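Local coordinates for ParM protein (Staphylococcus aureus, PDB 3JS6) that probably assembles into actin-like filaments that segregate plasmid DNA to the daughter cells, at residues D169-M172 against V177-A180; N171-K176 against Y330-E335; I303-L308 against F316-D321. All coordinates share one frame; numbering follows the deposited sequence.

Overall arrangement
All three contacts lie away from the centre of this actin-like chain, and they show how chemistry follows place in a fold. Interactions 1 and 2 share N171 and M172 and are both partly buried. The first closes a short hairpin on itself, through a backbone bond and a ring laid over a peptide. The second fastens that hairpin to the remote helix 325-342, where one lysine gathers carbonyl oxygens. Interaction 3, nearer the surface, stays within a beta-alpha-beta unit and relies mainly on apolar contact and CH-pi packing. Interaction 1 touches it, D169 and L170 meeting A319, whereas interactions 2 and 3 remain about 6 Å apart at their nearest atoms.

Interaction 1. Residues D169-M172 against V177-A180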
loop_
_atom_site.group_PDB
_atom_site.type_symbol
_atom_site.label_atom_id
_atom_site.label_comp_id
_atom_site.label_asym_id
_atom_site.label_seq_id
_atom_site.Cartn_x
_atom_site.Cartn_y
_atom_site.Cartn_z
ATOM N N ASP A 169 1.884 12.286 2.962
ATOM C CA ASP A 169 1.365 11.953 4.286
ATOM C C ASP A 169 2.049 12.898 5.272
ATOM O O ASP A 169 1.412 13.426 6.174
ATOM C CB ASP A 169 1.726 10.477 4.604
ATOM C CG ASP A 169 1.350 10.027 6.033
ATOM O OD1 ASP A 169 0.290 10.422 6.580
ATOM O OD2 ASP A 169 2.121 9.214 6.603
ATOM N N LEU A 170 3.344 13.127 5.070
ATOM C CA LEU A 170 4.137 13.955 5.975
ATOM C C LEU A 170 4.499 15.349 5.479
ATOM O O LEU A 170 5.291 16.039 6.109
ATOM C CB LEU A 170 5.429 13.224 6.326
ATOM C CG LEU A 170 5.185 11.814 6.891
ATOM C CD1 LEU A 170 6.505 11.138 7.175
ATOM C CD2 LEU A 170 4.350 11.912 8.159
ATOM N N ASN A 171 3.957 15.777 4.350
ATOM C CA ASN A 171 4.337 17.112 3.892
ATOM C C ASN A 171 3.176 17.915 3.341
ATOM O O ASN A 171 3.371 18.825 2.526
ATOM C CB ASN A 171 5.452 16.999 2.857
ATOM C CG ASN A 171 6.773 16.631 3.485
ATOM O OD1 ASN A 171 7.486 17.492 4.001
ATOM N ND2 ASN A 171 7.099 15.344 3.465
HETATM N N MSE A 172 1.978 17.578 3.811
HETATM C CA MSE A 172 0.776 18.260 3.356
HETATM C C MSE A 172 -0.352 18.331 4.370
HETATM O O MSE A 172 -0.724 17.329 5.003
HETATM C CB MSE A 172 0.268 17.586 2.074
HETATM C CG MSE A 172 -1.007 18.152 1.524
HETATM SE SE MSE A 172 -1.473 17.282 -0.171
HETATM C CE MSE A 172 -2.996 18.391 -0.565
ATOM N N VAL A 177 0.939 21.624 0.214
ATOM C CA VAL A 177 2.197 20.996 0.580
ATOM C C VAL A 177 2.960 22.006 1.434
ATOM O O VAL A 177 2.789 23.213 1.246
ATOM C CB VAL A 177 3.024 20.671 -0.666
ATOM C CG1 VAL A 177 2.266 19.685 -1.547
ATOM C CG2 VAL A 177 3.310 21.943 -1.436
ATOM N N PHE A 178 3.791 21.532 2.363
ATOM C CA PHE A 178 4.556 22.445 3.217
ATOM C C PHE A 178 5.473 23.278 2.331
ATOM O O PHE A 178 6.007 22.790 1.343
ATOM C CB PHE A 178 5.397 21.677 4.248
ATOM C CG PHE A 178 4.585 20.917 5.279
ATOM C CD1 PHE A 178 3.226 21.188 5.480
ATOM C CD2 PHE A 178 5.192 19.938 6.065
ATOM C CE1 PHE A 178 2.487 20.487 6.447
ATOM C CE2 PHE A 178 4.464 19.232 7.036
ATOM C CZ PHE A 178 3.111 19.503 7.229
ATOM N N LYS A 179 5.644 24.546 2.672
ATOM C CA LYS A 179 6.515 25.395 1.877
ATOM C C LYS A 179 7.878 24.751 1.645
ATOM O O LYS A 179 8.360 24.710 0.514
ATOM C CB LYS A 179 6.671 26.754 2.548
ATOM C CG LYS A 179 5.325 27.403 2.876
ATOM C CD LYS A 179 5.483 28.817 3.451
ATOM C CE LYS A 179 4.251 29.254 4.239
ATOM N NZ LYS A 179 4.197 28.569 5.574
ATOM N N ALA A 180 8.497 24.226 2.697
ATOM C CA ALA A 180 9.803 23.612 2.542
ATOM C C ALA A 180 9.839 22.514 1.475
ATOM O O ALA A 180 10.844 22.347 0.781
ATOM C CB ALA A 180 10.272 23.041 3.869
#
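F178 closes a tight beta hairpin by laying its ring over the peptide that joins N171 to M172. The hairpin is of the two-residue kind, with a type I' turn between E173 and K176, and it follows closely on helix 162-169. It illustrates how the open end of so small a hairpin can be held by one aromatic residue acting through both its backbone and its side chain.

The backbone part is a single hydrogen bond, from F178 N to N171 O, 2.7 Å long and fairly straight at hydrogen (157°). The same oxygen takes a CA-H...O contact from V177, with V177 CA 3.1 Å from N171 O, so that two neighbouring residues close on one acceptor. The side-chain part follows from chi1 of F178 (-66°): with CG beside the backbone N, the ring folds back over the chain to which that N is bonded. One face of the ring receives N171 CA in a CH-pi contact, 3.9 Å from the centroid, while N171 C sits over the ring centre and M172 N lies nearer the rim. L170 O approaches obliquely, 3.4 Å from F178 CE2.

N171 contributes its backbone above all. Its side chain crosses that of F178 at about a right angle, with the amide and ring planes 67° apart and OD1 at F178 CD2, and ND2 is spent on L167 O of the preceding helix, which ties the hairpin back to that helix. Beyond N171, M172 and V177 form an antiparallel non-hydrogen-bonded pair and direct their side chains to one face of the small sheet. There the extended selenomethionine M172 runs past V177, its CG 4.2 Å from V177 N.

Interaction 2. Residues N171-K176 against Y330-E335; sequences NMENGK and YEKLGE
K332 carries the contact of helix 325-342 with M172 and E173, and the residues before it serve other neighbours, Y330 packing on Q162 and E331 forming a salt bridge with K19.

At K332 the helix turns to the hairpin. CB of K332 meets the selenium of M172, 3.8 Å from SE, and from there the two extended chains run antiparallel alongside each other. Since every torsion of K332 beyond CG is near 180°, the chain spans the distance to the hairpin and places K332 NZ 2.7 Å from M172 O, in the plane of that carbonyl. E173 OE1 is a second but weak partner: the salt bridge from K332 NZ to E173 OE1 measures 3.5 Å. The bend at chi2 (57°) brings this carboxylate back towards the lysine although the E173 side chain starts out away from the helix. M172 O and E173 OE1 are only 2.8 Å apart, two acceptors whose mutual repulsion the ammonium group probably offsets.

NZ also donates to L168 O and D169 O, where helix 162-169 ends, so the lysine charge probably also answers the negative end of that helix dipole. The placing of helices 162-169 and 325-342 is consistent with the pair of helices that crosses between the two halves of an actin fold, and K332 thus links both to the hairpin.

Next along the helix, L333 leans on L168. The backbone bond from G334 N to Y330 O and that from E335 N to E331 O keep this turn helical.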
loop_
_atom_site.group_PDB
_atom_site.type_symbol
_atom_site.label_atom_id
_atom_site.label_comp_id
_atom_site.label_asym_id
_atom_site.label_seq_id
_atom_site.Cartn_x
_atom_site.Cartn_y
_atom_site.Cartn_z
ATOM N N ASN A 171 3.957 15.777 4.350
ATOM C CA ASN A 171 4.337 17.112 3.892
ATOM C C ASN A 171 3.176 17.915 3.341
ATOM O O ASN A 171 3.371 18.825 2.526
ATOM C CB ASN A 171 5.452 16.999 2.857
ATOM C CG ASN A 171 6.773 16.631 3.485
ATOM O OD1 ASN A 171 7.486 17.492 4.001
ATOM N ND2 ASN A 171 7.099 15.344 3.465
HETATM N N MSE A 172 1.978 17.578 3.811
HETATM C CA MSE A 172 0.776 18.260 3.356
HETATM C C MSE A 172 -0.352 18.331 4.370
HETATM O O MSE A 172 -0.724 17.329 5.003
HETATM C CB MSE A 172 0.268 17.586 2.074
HETATM C CG MSE A 172 -1.007 18.152 1.524
HETATM SE SE MSE A 172 -1.473 17.282 -0.171
HETATM C CE MSE A 172 -2.996 18.391 -0.565
ATOM N N GLU A 173 -0.921 19.528 4.513
ATOM C CA GLU A 173 -2.036 19.713 5.427
ATOM C C GLU A 173 -2.941 20.775 4.803
ATOM O O GLU A 173 -2.466 21.684 4.105
ATOM C CB GLU A 173 -1.521 20.181 6.789
ATOM C CG GLU A 173 -1.986 19.343 7.978
ATOM C CD GLU A 173 -1.617 17.858 7.866
ATOM O OE1 GLU A 173 -2.391 17.095 7.238
ATOM O OE2 GLU A 173 -0.557 17.448 8.398
ATOM N N ASN A 174 -4.240 20.636 5.031
ATOM C CA ASN A 174 -5.232 21.570 4.501
ATOM C C ASN A 174 -5.087 21.806 2.994
ATOM O O ASN A 174 -5.194 22.936 2.521
ATOM C CB ASN A 174 -5.121 22.892 5.266
ATOM C CG ASN A 174 -4.935 22.678 6.757
ATOM O OD1 ASN A 174 -5.778 22.076 7.419
ATOM N ND2 ASN A 174 -3.818 23.154 7.290
ATOM N N GLY A 175 -4.830 20.739 2.240
ATOM C CA GLY A 175 -4.714 20.865 0.797
ATOM C C GLY A 175 -3.472 21.537 0.224
ATOM O O GLY A 175 -3.388 21.758 -0.983
ATOM N N LYS A 176 -2.507 21.863 1.072
ATOM C CA LYS A 176 -1.279 22.488 0.606
ATOM C C LYS A 176 -0.027 21.802 1.110
ATOM O O LYS A 176 0.057 21.430 2.283
ATOM C CB LYS A 176 -1.235 23.964 1.001
ATOM C CG LYS A 176 -1.875 24.303 2.316
ATOM C CD LYS A 176 -1.650 25.785 2.640
ATOM C CE LYS A 176 -2.048 26.695 1.478
ATOM N NZ LYS A 176 -3.519 26.714 1.229
ATOM N N TYR A 330 -2.576 9.639 -0.485
ATOM C CA TYR A 330 -3.483 9.651 -1.637
ATOM C C TYR A 330 -4.804 10.309 -1.236
ATOM O O TYR A 330 -5.412 11.026 -2.032
ATOM C CB TYR A 330 -3.806 8.229 -2.133
ATOM C CG TYR A 330 -2.614 7.376 -2.527
ATOM C CD1 TYR A 330 -2.711 5.981 -2.500
ATOM C CD2 TYR A 330 -1.410 7.955 -2.945
ATOM C CE1 TYR A 330 -1.646 5.162 -2.882
ATOM C CE2 TYR A 330 -0.327 7.144 -3.331
ATOM C CZ TYR A 330 -0.460 5.750 -3.297
ATOM O OH TYR A 330 0.580 4.930 -3.686
ATOM N N GLU A 331 -5.250 10.064 -0.005
ATOM C CA GLU A 331 -6.520 10.643 0.454
ATOM C C GLU A 331 -6.517 12.172 0.374
ATOM O O GLU A 331 -7.518 12.780 -0.012
ATOM C CB GLU A 331 -6.821 10.197 1.872
ATOM C CG GLU A 331 -8.087 10.788 2.448
ATOM C CD GLU A 331 -8.421 10.196 3.807
ATOM O OE1 GLU A 331 -7.557 10.255 4.709
ATOM O OE2 GLU A 331 -9.547 9.672 3.970
ATOM N N LYS A 332 -5.394 12.793 0.721
ATOM C CA LYS A 332 -5.297 14.253 0.641
ATOM C C LYS A 332 -5.498 14.750 -0.804
ATOM O O LYS A 332 -6.180 15.747 -1.036
ATOM C CB LYS A 332 -3.957 14.721 1.215
ATOM C CG LYS A 332 -3.856 14.452 2.720
ATOM C CD LYS A 332 -2.435 14.638 3.234
ATOM C CE LYS A 332 -2.347 14.322 4.716
ATOM N NZ LYS A 332 -0.970 14.609 5.233
ATOM N N LEU A 333 -4.914 14.056 -1.770
ATOM C CA LEU A 333 -5.070 14.430 -3.175
ATOM C C LEU A 333 -6.521 14.169 -3.591
ATOM O O LEU A 333 -7.084 14.884 -4.430
ATOM C CB LEU A 333 -4.124 13.596 -4.065
ATOM C CG LEU A 333 -2.613 13.840 -3.898
ATOM C CD1 LEU A 333 -1.835 12.918 -4.827
ATOM C CD2 LEU A 333 -2.291 15.310 -4.233
ATOM N N GLY A 334 -7.117 13.132 -3.007
ATOM C CA GLY A 334 -8.499 12.803 -3.312
ATOM C C GLY A 334 -9.432 13.920 -2.846
ATOM O O GLY A 334 -10.426 14.211 -3.518
ATOM N N GLU A 335 -9.119 14.534 -1.701
ATOM C CA GLU A 335 -9.934 15.624 -1.152
ATOM C C GLU A 335 -9.923 16.801 -2.112
ATOM O O GLU A 335 -10.956 17.454 -2.331
ATOM C CB GLU A 335 -9.387 16.091 0.197
ATOM C CG GLU A 335 -9.542 15.086 1.344
ATOM C CD GLU A 335 -10.988 14.896 1.782
ATOM O OE1 GLU A 335 -11.224 14.082 2.704
ATOM O OE2 GLU A 335 -11.888 15.557 1.214
#

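Interaction 3. Residues I303-L308 against F316-D321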
loop_
_atom_site.group_PDB
_atom_site.type_symbol
_atom_site.label_atom_id
_atom_site.label_comp_id
_atom_site.label_asym_id
_atom_site.label_seq_id
_atom_site.Cartn_x
_atom_site.Cartn_y
_atom_site.Cartn_z
ATOM N N ILE A 303 11.604 -1.556 12.658
ATOM C CA ILE A 303 12.767 -2.299 13.101
ATOM C C ILE A 303 14.037 -1.462 13.080
ATOM O O ILE A 303 14.832 -1.529 14.010
ATOM C CB ILE A 303 12.973 -3.553 12.211
ATOM C CG1 ILE A 303 11.661 -4.334 12.103
ATOM C CG2 ILE A 303 14.070 -4.434 12.786
ATOM C CD1 ILE A 303 11.657 -5.354 10.996
ATOM N N HIS A 304 14.213 -0.649 12.036
ATOM C CA HIS A 304 15.439 0.134 11.906
ATOM C C HIS A 304 15.437 1.626 12.223
ATOM O O HIS A 304 16.502 2.212 12.335
ATOM C CB HIS A 304 16.001 -0.042 10.493
ATOM C CG HIS A 304 15.947 -1.449 9.990
ATOM N ND1 HIS A 304 16.465 -2.512 10.698
ATOM C CD2 HIS A 304 15.471 -1.964 8.830
ATOM C CE1 HIS A 304 16.312 -3.620 9.995
ATOM N NE2 HIS A 304 15.712 -3.316 8.856
ATOM N N PHE A 305 14.264 2.238 12.361
ATOM C CA PHE A 305 14.191 3.682 12.620
ATOM C C PHE A 305 15.055 4.148 13.806
ATOM O O PHE A 305 15.762 5.161 13.723
ATOM C CB PHE A 305 12.721 4.107 12.803
ATOM C CG PHE A 305 12.547 5.580 13.028
ATOM C CD1 PHE A 305 12.129 6.065 14.273
ATOM C CD2 PHE A 305 12.872 6.487 12.028
ATOM C CE1 PHE A 305 12.048 7.431 14.526
ATOM C CE2 PHE A 305 12.797 7.864 12.264
ATOM C CZ PHE A 305 12.386 8.340 13.524
ATOM N N ASP A 306 15.024 3.401 14.901
ATOM C CA ASP A 306 15.825 3.772 16.061
ATOM C C ASP A 306 17.309 3.889 15.766
ATOM O O ASP A 306 17.916 4.922 16.024
ATOM C CB ASP A 306 15.606 2.782 17.202
ATOM C CG ASP A 306 14.193 2.822 17.723
ATOM O OD1 ASP A 306 13.655 3.947 17.864
ATOM O OD2 ASP A 306 13.623 1.741 17.996
ATOM N N SER A 307 17.900 2.845 15.212
ATOM C CA SER A 307 19.321 2.893 14.918
ATOM C C SER A 307 19.660 3.970 13.902
ATOM O O SER A 307 20.691 4.636 14.016
ATOM C CB SER A 307 19.799 1.527 14.434
ATOM O OG SER A 307 19.638 0.571 15.467
ATOM N N LEU A 308 18.796 4.147 12.905
ATOM C CA LEU A 308 19.036 5.174 11.894
ATOM C C LEU A 308 19.110 6.545 12.535
ATOM O O LEU A 308 19.970 7.361 12.192
ATOM C CB LEU A 308 17.920 5.158 10.835
ATOM C CG LEU A 308 18.029 3.978 9.870
ATOM C CD1 LEU A 308 16.758 3.800 9.027
ATOM C CD2 LEU A 308 19.223 4.213 8.999
ATOM N N PHE A 316 16.103 11.772 9.786
ATOM C CA PHE A 316 15.175 10.697 9.560
ATOM C C PHE A 316 13.845 10.980 10.234
ATOM O O PHE A 316 13.791 11.525 11.351
ATOM C CB PHE A 316 15.733 9.374 10.091
ATOM C CG PHE A 316 16.958 8.889 9.365
ATOM C CD1 PHE A 316 18.222 9.038 9.931
ATOM C CD2 PHE A 316 16.843 8.235 8.130
ATOM C CE1 PHE A 316 19.358 8.536 9.288
ATOM C CE2 PHE A 316 17.971 7.729 7.482
ATOM C CZ PHE A 316 19.238 7.879 8.067
ATOM N N GLU A 317 12.769 10.587 9.567
ATOM C CA GLU A 317 11.450 10.776 10.141
ATOM C C GLU A 317 10.610 9.532 9.882
ATOM O O GLU A 317 10.794 8.847 8.879
ATOM C CB GLU A 317 10.778 12.001 9.512
ATOM C CG GLU A 317 9.328 12.208 10.005
ATOM C CD GLU A 317 8.674 13.427 9.402
ATOM O OE1 GLU A 317 7.502 13.694 9.740
ATOM O OE2 GLU A 317 9.326 14.116 8.587
ATOM N N LYS A 318 9.678 9.225 10.775
ATOM C CA LYS A 318 8.814 8.070 10.575
ATOM C C LYS A 318 7.398 8.483 10.923
ATOM O O LYS A 318 7.199 9.296 11.835
ATOM C CB LYS A 318 9.213 6.912 11.506
ATOM C CG LYS A 318 8.391 5.628 11.286
ATOM C CD LYS A 318 8.604 4.605 12.416
ATOM C CE LYS A 318 7.916 3.263 12.113
ATOM N NZ LYS A 318 6.409 3.314 12.034
ATOM N N ALA A 319 6.421 7.912 10.219
ATOM C CA ALA A 319 5.013 8.178 10.506
ATOM C C ALA A 319 4.457 6.974 11.269
ATOM O O ALA A 319 5.009 5.878 11.166
ATOM C CB ALA A 319 4.234 8.362 9.194
ATOM N N ASP A 320 3.379 7.156 12.034
ATOM C CA ASP A 320 2.761 6.020 12.741
ATOM C C ASP A 320 2.000 5.203 11.694
ATOM O O ASP A 320 1.583 5.747 10.682
ATOM C CB ASP A 320 1.765 6.487 13.807
ATOM C CG ASP A 320 2.432 6.846 15.126
ATOM O OD1 ASP A 320 3.185 6.007 15.670
ATOM O OD2 ASP A 320 2.189 7.969 15.622
ATOM N N ASP A 321 1.805 3.912 11.950
ATOM C CA ASP A 321 1.117 3.025 11.016
ATOM C C ASP A 321 1.629 3.222 9.603
ATOM O O ASP A 321 0.862 3.592 8.710
ATOM C CB ASP A 321 -0.390 3.258 11.037
ATOM C CG ASP A 321 -1.110 2.338 12.003
ATOM O OD1 ASP A 321 -0.908 2.487 13.228
ATOM O OD2 ASP A 321 -1.878 1.459 11.536
#
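F305 overlaps K318 face-on: K318 CB sits over the centre of the ring, 3.7 Å from the centroid, in a CH-pi contact only 10° off the ring normal. The pair ties helix 301-311 to K318, next to E317, within a beta-alpha-beta unit, strand 293-297, helix and strand 316-317, that belongs to the second sheet of this actin-like fold. F305 reaches the strand because chi1 (-178°) carries CG opposite the backbone N, and F305 CE2 comes 3.6 Å from E317 C, which lies oblique to the ring. F316 C lies at the ring edge, in its plane.

One turn on, the pattern is inverted, and now the strand supplies the ring. L308 CB stands over the centre of F316, 3.9 Å from its centroid, and L308 CD2 adds a contact with F316 CZ. F305 and L308 also touch V296 of the neighbouring strand, so the helix rests on two strands. L308 O approaches F316 CE1 at 3.2 Å.

The K318 chain passes obliquely over F305, then bends at chi4 (-65°). K318 NZ, which also bonds S322 OG, donates to A319 O at 3.0 Å.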